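Local coordinates for protein beta-1,4-exocellulase (Thermobifida fusca, PDB 4B4H) that degrades cellulose as a family 6 cellobiohydrolase, probably by cutting its beta-1,4-glycosidic bonds, this chain being the catalytic domain, at residues A37-R42 with S224-Y229; A131-D136 with N165-A170. One frame throughout, in Å; residues are numbered along the deposited sequence. Where two conformers were deposited one is given.

Contact 1: A37-R42 with S224-Y229; sequences AVWLDR and SNTANY
Trp-39 meets the turn at Thr-226 and Ala-227 at the far corner of its indole, across the active-site region of the distorted alpha/beta barrel of glycoside hydrolase family 6. Its strand, 38-40, and strand 221-224, which leads into the turn, belong to the same largely parallel sheet.

The indole leaves the strand with CG anti to the carbonyl carbon and beside the backbone N (chi1 -73°), a setting that carries the six-membered ring toward the turn. CH2 makes the closest approach, 4.0 Å to Ala-227 CB; Thr-226 CG2 stands 4.4 Å from CH2 and about as far from CZ2, off the CZ2-CH2 side of the ring. Both methyls approach the indole obliquely, so this is a light apolar touch and not a stack. NE1 is hydrogen-bonded to the carbonyl O of Val-352, which limits the ring's rotation, and the backbone carbonyl O of Ala-37 lies in the ring plane at its edge.

The opposing piece is a type II turn from Asn-225 to Asn-228, with Thr-226 and Ala-227 at its middle positions, and the bond from Asn-228 N to Asn-225 O (2.8 Å) closes it. The CB atoms of both central residues point toward the tryptophan. Thr-226 turns its hydroxyl to Asp-185, leaving the methyl for the indole, and the amide N of Ala-227 is held by Asp-287. Trp-39, Asp-41 and Asn-228 are predicted substrate-binding residues, and the methyl of Ala-227 lies about 5 Å, nearest atoms, from the side chain of Asp-359, the predicted proton acceptor. At the last position of the turn, Asn-228 folds its amide back on the chain, where OD1 accepts a bond from Tyr-229 N at 2.7 Å, the donor nearly square to the C=O (97°) and tilted 22° out of the carbonyl plane.

Contact 2: A131-D136 with N165-A170; sequences AIIEID and NGVGYA
Ile-133 and Val-167 are matched through their first torsions. In Ile-133 (chi1 -53°) CG1 lies beside the backbone N and the CG2 methyl stands anti to that N; in Val-167 (chi1 167°) CG1 is the branch anti to the backbone N. The two side chains cross obliquely, and these methyls meet at 4.2 Å, Ile-133 CG2 against Val-167 CG1. The same Ile-133 CG2 reaches one helical turn on to Ala-170 CB at 4.4 Å, so one methyl touches two residues on the same side of the helix.

The other branch of Val-167 does separate work: its CG2 rests 4.2 Å from Glu-134 CB. Only the aliphatic base of Glu-134 is used here. Its chain bends at chi2 (-68°), and the buried carboxylate is satisfied by Tyr-106 OH and Asn-83 N, with a weak further bond from Leu-84 N. No hydrogen bond joins the segments. Two residues on from Glu-134, past the strand end, comes Asp-136, the predicted proton donor. Helix 162-175 thus packs on strand 127-133 and leads into parallel strand 180-185 beside it, the beta-alpha-beta crossover of an alpha/beta barrel.

Overall arrangement
Following the chain from the N terminus, strand 38-40 comes first, and contact 1 closes the long excursion from it to the turn after strand 221-224. Contact 2 lies wholly within that excursion, so the loops nest and do not cross; it closes a much shorter loop of mainly helical chain between strand 127-133 and helix 162-175. All strands involved belong to one sheet. Contact 2 ties sheet to helix, whereas contact 1 joins strand 38-40 to the turn after strand 221-224 across the active-site region. The centres of the two contacts are about 12 Å apart. They meet at Ile-135, whose CD1 lies 3.5 Å from Trp-39 CZ3 and whose CG2 lies 3.7 Å from Thr-226 CG2.

Contact 1: A37-R42 with S224-Y229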
ATOM      1  N   ALA A  37      -3.195  -8.064  -6.329  1.00  7.56           N
ATOM      2  CA  ALA A  37      -1.906  -7.856  -6.962  1.00  7.41           C
ATOM      3  C   ALA A  37      -0.982  -9.043  -6.729  1.00  7.61           C
ATOM      4  O   ALA A  37      -1.111  -9.748  -5.732  1.00  7.89           O
ATOM      5  CB  ALA A  37      -1.282  -6.570  -6.442  1.00  7.11           C
ATOM      6  N   VAL A  38      -0.072  -9.280  -7.670  1.00  7.81           N
ATOM      7  CA  VAL A  38       0.951 -10.301  -7.495  1.00  8.15           C
ATOM      8  C   VAL A  38       2.163  -9.577  -6.938  1.00  7.95           C
ATOM      9  O   VAL A  38       2.594  -8.576  -7.495  1.00  7.78           O
ATOM     10  CB  VAL A  38       1.276 -11.013  -8.830  1.00  8.29           C
ATOM     11  CG1 VAL A  38       2.566 -11.827  -8.719  1.00  8.52           C
ATOM     12  CG2 VAL A  38       0.098 -11.889  -9.268  1.00  8.67           C
ATOM     13  N   TRP A  39       2.681 -10.066  -5.816  1.00  8.08           N
ATOM     14  CA  TRP A  39       3.784  -9.393  -5.119  1.00  8.35           C
ATOM     15  C   TRP A  39       5.134  -9.952  -5.455  1.00  8.72           C
ATOM     16  O   TRP A  39       5.434 -11.110  -5.147  1.00  9.52           O
ATOM     17  CB  TRP A  39       3.578  -9.459  -3.618  1.00  7.96           C
ATOM     18  CG  TRP A  39       2.491  -8.538  -3.139  1.00  7.80           C
ATOM     19  CD1 TRP A  39       1.142  -8.543  -3.508  1.00  7.90           C
ATOM     20  CD2 TRP A  39       2.615  -7.408  -2.203  1.00  7.83           C
ATOM     21  NE1 TRP A  39       0.467  -7.528  -2.886  1.00  7.97           N
ATOM     22  CE2 TRP A  39       1.269  -6.824  -2.083  1.00  8.02           C
ATOM     23  CE3 TRP A  39       3.655  -6.864  -1.460  1.00  8.03           C
ATOM     24  CZ2 TRP A  39       1.008  -5.735  -1.267  1.00  8.29           C
ATOM     25  CZ3 TRP A  39       3.379  -5.769  -0.634  1.00  8.17           C
ATOM     26  CH2 TRP A  39       2.083  -5.225  -0.536  1.00  8.46           C
ATOM     27  N   LEU A  40       5.976  -9.136  -6.075  1.00  8.94           N
ATOM     28  CA  LEU A  40       7.357  -9.567  -6.297  1.00  9.32           C
ATOM     29  C   LEU A  40       8.235  -8.957  -5.206  1.00  9.92           C
ATOM     30  O   LEU A  40       8.865  -7.914  -5.394  1.00  9.37           O
ATOM     31  CB  LEU A  40       7.858  -9.239  -7.714  1.00  9.08           C
ATOM     32  CG  LEU A  40       6.969  -9.561  -8.933  1.00  8.62           C
ATOM     33  CD1 LEU A  40       7.667  -9.233 -10.250  1.00  8.59           C
ATOM     34  CD2 LEU A  40       6.466 -11.000  -8.970  1.00  8.54           C
ATOM     35  N   ASP A  41       8.213  -9.599  -4.042  1.00 10.61           N
ATOM     36  CA  ASP A  41       8.803  -9.048  -2.837  1.00 11.44           C
ATOM     37  C   ASP A  41      10.177  -9.631  -2.548  1.00 11.54           C
ATOM     38  O   ASP A  41      10.755  -9.382  -1.488  1.00 11.54           O
ATOM     39  CB  ASP A  41       7.853  -9.244  -1.652  1.00 12.66           C
ATOM     40  CG  ASP A  41       7.603 -10.709  -1.328  1.00 13.45           C
ATOM     41  OD1 ASP A  41       7.555 -11.564  -2.245  1.00 14.50           O
ATOM     42  OD2 ASP A  41       7.438 -11.014  -0.126  1.00 14.46           O
ATOM     43  N   ARG A  42      10.690 -10.411  -3.499  1.00 11.43           N
ATOM     44  CA  ARG A  42      12.052 -10.940  -3.418  0.50 11.42           C
ATOM     45  C   ARG A  42      12.457 -11.475  -4.788  1.00 11.31           C
ATOM     46  O   ARG A  42      11.604 -11.707  -5.645  1.00 11.01           O
ATOM     47  CB  ARG A  42      12.190 -12.005  -2.316  0.50 11.77           C
ATOM     48  CG  ARG A  42      11.232 -13.182  -2.442  0.50 12.20           C
ATOM     49  CD  ARG A  42      11.127 -13.969  -1.146  0.50 12.78           C
ATOM     50  NE  ARG A  42      10.434 -15.237  -1.363  0.50 13.21           N
ATOM     51  CZ  ARG A  42       9.128 -15.349  -1.587  0.50 13.49           C
ATOM     52  NH1 ARG A  42       8.362 -14.269  -1.624  0.50 13.78           N
ATOM     53  NH2 ARG A  42       8.589 -16.544  -1.773  0.50 13.52           N
ATOM     54  N   SER A 224      -2.030   5.156  -2.729  1.00  5.51           N
ATOM     55  CA  SER A 224      -2.065   5.253  -1.271  1.00  5.53           C
ATOM     56  C   SER A 224      -2.719   4.059  -0.589  1.00  5.42           C
ATOM     57  O   SER A 224      -3.506   3.287  -1.213  1.00  5.23           O
ATOM     58  CB  SER A 224      -2.780   6.529  -0.805  1.00  5.67           C
ATOM     59  OG  SER A 224      -4.164   6.307  -0.562  1.00  6.00           O
ATOM     60  N   ASN A 225      -2.383   3.939   0.700  1.00  5.36           N
ATOM     61  CA  ASN A 225      -2.972   2.975   1.625  1.00  5.46           C
ATOM     62  C   ASN A 225      -2.544   1.528   1.371  1.00  5.37           C
ATOM     63  O   ASN A 225      -3.194   0.607   1.861  1.00  5.46           O
ATOM     64  CB  ASN A 225      -4.510   3.067   1.594  1.00  5.50           C
ATOM     65  CG  ASN A 225      -5.141   2.698   2.903  1.00  5.93           C
ATOM     66  OD1 ASN A 225      -4.541   2.868   3.959  1.00  6.13           O
ATOM     67  ND2 ASN A 225      -6.381   2.195   2.846  1.00  5.81           N
ATOM     68  N   THR A 226      -1.455   1.331   0.615  1.00  5.34           N
ATOM     69  CA  THR A 226      -1.114  -0.020   0.126  1.00  5.45           C
ATOM     70  C   THR A 226      -0.819  -0.924   1.308  1.00  5.74           C
ATOM     71  O   THR A 226       0.021  -0.594   2.153  1.00  6.08           O
ATOM     72  CB  THR A 226       0.090  -0.046  -0.833  1.00  5.43           C
ATOM     73  OG1 THR A 226      -0.064   0.964  -1.822  1.00  5.47           O
ATOM     74  CG2 THR A 226       0.145  -1.398  -1.514  1.00  5.22           C
ATOM     75  N   ALA A 227      -1.522  -2.054   1.362  1.00  5.86           N
ATOM     76  CA  ALA A 227      -1.434  -3.003   2.480  1.00  6.19           C
ATOM     77  C   ALA A 227      -1.779  -2.404   3.851  1.00  6.41           C
ATOM     78  O   ALA A 227      -1.485  -3.021   4.896  1.00  6.90           O
ATOM     79  CB  ALA A 227      -0.059  -3.664   2.523  1.00  6.08           C
ATOM     80  N   ASN A 228      -2.410  -1.226   3.857  1.00  6.67           N
ATOM     81  CA  ASN A 228      -2.743  -0.553   5.120  1.00  6.53           C
ATOM     82  C   ASN A 228      -4.254  -0.547   5.363  1.00  6.53           C
ATOM     83  O   ASN A 228      -4.999  -1.339   4.776  1.00  6.27           O
ATOM     84  CB  ASN A 228      -2.141   0.881   5.177  1.00  6.82           C
ATOM     85  CG  ASN A 228      -1.751   1.331   6.592  1.00  6.97           C
ATOM     86  OD1 ASN A 228      -2.604   1.652   7.417  1.00  6.78           O
ATOM     87  ND2 ASN A 228      -0.439   1.409   6.848  1.00  7.25           N
ATOM     88  N   TYR A 229      -4.683   0.307   6.275  1.00  6.47           N
ATOM     89  CA  TYR A 229      -6.030   0.171   6.842  1.00  6.50           C
ATOM     90  C   TYR A 229      -6.771   1.508   6.976  1.00  6.54           C
ATOM     91  O   TYR A 229      -7.872   1.547   7.519  1.00  6.22           O
ATOM     92  CB  TYR A 229      -5.956  -0.510   8.221  1.00  6.71           C
ATOM     93  CG  TYR A 229      -5.316  -1.890   8.241  1.00  6.59           C
ATOM     94  CD1 TYR A 229      -3.931  -2.054   8.435  1.00  6.72           C
ATOM     95  CD2 TYR A 229      -6.088  -3.044   8.104  1.00  6.71           C
ATOM     96  CE1 TYR A 229      -3.345  -3.314   8.458  1.00  6.84           C
ATOM     97  CE2 TYR A 229      -5.501  -4.298   8.125  1.00  6.72           C
ATOM     98  CZ  TYR A 229      -4.129  -4.432   8.330  1.00  6.90           C
ATOM     99  OH  TYR A 229      -3.584  -5.694   8.363  1.00  6.79           O
TER

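Contact 2: A131-D136 with N165-A170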
ATOM      1  N   ALA A 131       2.114  -1.472 -12.326  1.00  5.62           N
ATOM      2  CA  ALA A 131       3.224  -1.793 -11.430  1.00  5.51           C
ATOM      3  C   ALA A 131       3.204  -0.839 -10.248  1.00  5.45           C
ATOM      4  O   ALA A 131       3.216   0.396 -10.422  1.00  5.40           O
ATOM      5  CB  ALA A 131       4.543  -1.680 -12.181  1.00  5.46           C
ATOM      6  N   ILE A 132       3.118  -1.413  -9.048  1.00  5.43           N
ATOM      7  CA  ILE A 132       3.156  -0.622  -7.817  1.00  5.69           C
ATOM      8  C   ILE A 132       4.609  -0.482  -7.360  1.00  5.67           C
ATOM      9  O   ILE A 132       5.246  -1.464  -7.030  1.00  5.83           O
ATOM     10  CB  ILE A 132       2.227  -1.209  -6.720  1.00  5.79           C
ATOM     11  CG1 ILE A 132       0.749  -1.077  -7.139  1.00  6.01           C
ATOM     12  CG2 ILE A 132       2.413  -0.497  -5.391  1.00  5.97           C
ATOM     13  CD1 ILE A 132       0.150  -2.357  -7.629  1.00  6.23           C
ATOM     14  N   ILE A 133       5.116   0.750  -7.331  1.00  5.63           N
ATOM     15  CA  ILE A 133       6.563   0.950  -7.159  1.00  5.73           C
ATOM     16  C   ILE A 133       6.957   1.221  -5.698  1.00  5.74           C
ATOM     17  O   ILE A 133       6.792   2.346  -5.200  1.00  5.82           O
ATOM     18  CB  ILE A 133       7.133   2.087  -8.048  1.00  5.64           C
ATOM     19  CG1 ILE A 133       6.780   1.916  -9.535  1.00  5.57           C
ATOM     20  CG2 ILE A 133       8.654   2.196  -7.895  1.00  5.78           C
ATOM     21  CD1 ILE A 133       7.014   0.545 -10.132  1.00  5.58           C
ATOM     22  N   GLU A 134       7.516   0.186  -5.061  1.00  6.07           N
ATOM     23  CA  GLU A 134       8.251   0.252  -3.773  1.00  6.14           C
ATOM     24  C   GLU A 134       7.522   0.845  -2.563  1.00  6.17           C
ATOM     25  O   GLU A 134       7.650   2.038  -2.249  1.00  5.95           O
ATOM     26  CB  GLU A 134       9.661   0.866  -3.974  1.00  6.00           C
ATOM     27  CG  GLU A 134      10.590   0.066  -4.899  1.00  5.97           C
ATOM     28  CD  GLU A 134      11.020  -1.282  -4.317  1.00  5.89           C
ATOM     29  OE1 GLU A 134      10.790  -1.533  -3.117  1.00  5.76           O
ATOM     30  OE2 GLU A 134      11.555  -2.136  -5.057  1.00  5.77           O
ATOM     31  N   ILE A 135       6.736   0.010  -1.889  1.00  6.46           N
ATOM     32  CA  ILE A 135       6.000   0.501  -0.739  1.00  6.90           C
ATOM     33  C   ILE A 135       6.954   0.743   0.427  1.00  6.80           C
ATOM     34  O   ILE A 135       8.077   0.215   0.458  1.00  6.66           O
ATOM     35  CB  ILE A 135       4.825  -0.430  -0.337  1.00  7.01           C
ATOM     36  CG1 ILE A 135       5.339  -1.823   0.050  1.00  7.53           C
ATOM     37  CG2 ILE A 135       3.759  -0.467  -1.438  1.00  7.23           C
ATOM     38  CD1 ILE A 135       4.288  -2.709   0.677  1.00  7.64           C
ATOM     39  N   ASP A 136       6.524   1.558   1.381  1.00  6.93           N
ATOM     40  CA  ASP A 136       7.314   1.797   2.598  1.00  6.66           C
ATOM     41  C   ASP A 136       8.744   2.259   2.253  1.00  6.50           C
ATOM     42  O   ASP A 136       9.713   1.794   2.884  1.00  6.38           O
ATOM     43  CB  ASP A 136       7.359   0.540   3.484  1.00  7.22           C
ATOM     44  CG  ASP A 136       7.972   0.809   4.840  1.00  7.27           C
ATOM     45  OD1 ASP A 136       7.896   1.955   5.319  1.00  7.45           O
ATOM     46  OD2 ASP A 136       8.556  -0.116   5.434  1.00  7.28           O
ATOM     47  N   ASN A 165      17.504   6.635  -6.100  1.00  7.59           N
ATOM     48  CA  ASN A 165      18.071   6.093  -7.333  1.00  7.71           C
ATOM     49  C   ASN A 165      17.501   4.732  -7.730  1.00  7.23           C
ATOM     50  O   ASN A 165      17.360   4.458  -8.918  1.00  7.12           O
ATOM     51  CB  ASN A 165      19.595   6.004  -7.236  1.00  8.43           C
ATOM     52  CG  ASN A 165      20.260   7.364  -7.295  1.00  9.09           C
ATOM     53  OD1 ASN A 165      19.720   8.318  -7.842  1.00  9.79           O
ATOM     54  ND2 ASN A 165      21.463   7.452  -6.735  1.00  9.49           N
ATOM     55  N   GLY A 166      17.199   3.889  -6.737  1.00  7.14           N
ATOM     56  CA  GLY A 166      16.550   2.598  -6.984  1.00  6.83           C
ATOM     57  C   GLY A 166      15.204   2.819  -7.648  1.00  6.80           C
ATOM     58  O   GLY A 166      14.953   2.278  -8.724  1.00  6.86           O
ATOM     59  N   VAL A 167      14.361   3.615  -6.997  1.00  6.68           N
ATOM     60  CA  VAL A 167      13.040   3.965  -7.522  1.00  6.49           C
ATOM     61  C   VAL A 167      13.121   4.570  -8.926  1.00  6.63           C
ATOM     62  O   VAL A 167      12.353   4.169  -9.810  1.00  6.54           O
ATOM     63  CB  VAL A 167      12.281   4.903  -6.557  1.00  6.52           C
ATOM     64  CG1 VAL A 167      11.069   5.512  -7.240  1.00  6.54           C
ATOM     65  CG2 VAL A 167      11.876   4.160  -5.295  1.00  6.53           C
ATOM     66  N   GLY A 168      14.047   5.517  -9.134  1.00  6.49           N
ATOM     67  CA  GLY A 168      14.255   6.108 -10.456  1.00  6.39           C
ATOM     68  C   GLY A 168      14.491   5.062 -11.512  1.00  6.29           C
ATOM     69  O   GLY A 168      13.865   5.090 -12.578  1.00  6.25           O
ATOM     70  N   TYR A 169      15.396   4.137 -11.194  1.00  6.11           N
ATOM     71  CA  TYR A 169      15.748   3.050 -12.073  1.00  6.02           C
ATOM     72  C   TYR A 169      14.538   2.212 -12.522  1.00  6.14           C
ATOM     73  O   TYR A 169      14.389   1.929 -13.727  1.00  6.21           O
ATOM     74  CB  TYR A 169      16.866   2.195 -11.431  1.00  6.03           C
ATOM     75  CG  TYR A 169      17.471   1.215 -12.406  1.00  6.06           C
ATOM     76  CD1 TYR A 169      18.293   1.667 -13.446  1.00  6.14           C
ATOM     77  CD2 TYR A 169      17.204  -0.152 -12.323  1.00  6.08           C
ATOM     78  CE1 TYR A 169      18.827   0.797 -14.369  1.00  6.29           C
ATOM     79  CE2 TYR A 169      17.744  -1.044 -13.242  1.00  6.13           C
ATOM     80  CZ  TYR A 169      18.561  -0.551 -14.265  1.00  6.18           C
ATOM     81  OH  TYR A 169      19.132  -1.373 -15.221  1.00  6.46           O
ATOM     82  N   ALA A 170      13.660   1.893 -11.562  1.00  5.99           N
ATOM     83  CA  ALA A 170      12.490   1.047 -11.813  1.00  5.71           C
ATOM     84  C   ALA A 170      11.540   1.814 -12.712  1.00  5.67           C
ATOM     85  O   ALA A 170      10.998   1.263 -13.663  1.00  5.95           O
ATOM     86  CB  ALA A 170      11.793   0.641 -10.517  1.00  5.86           C
TER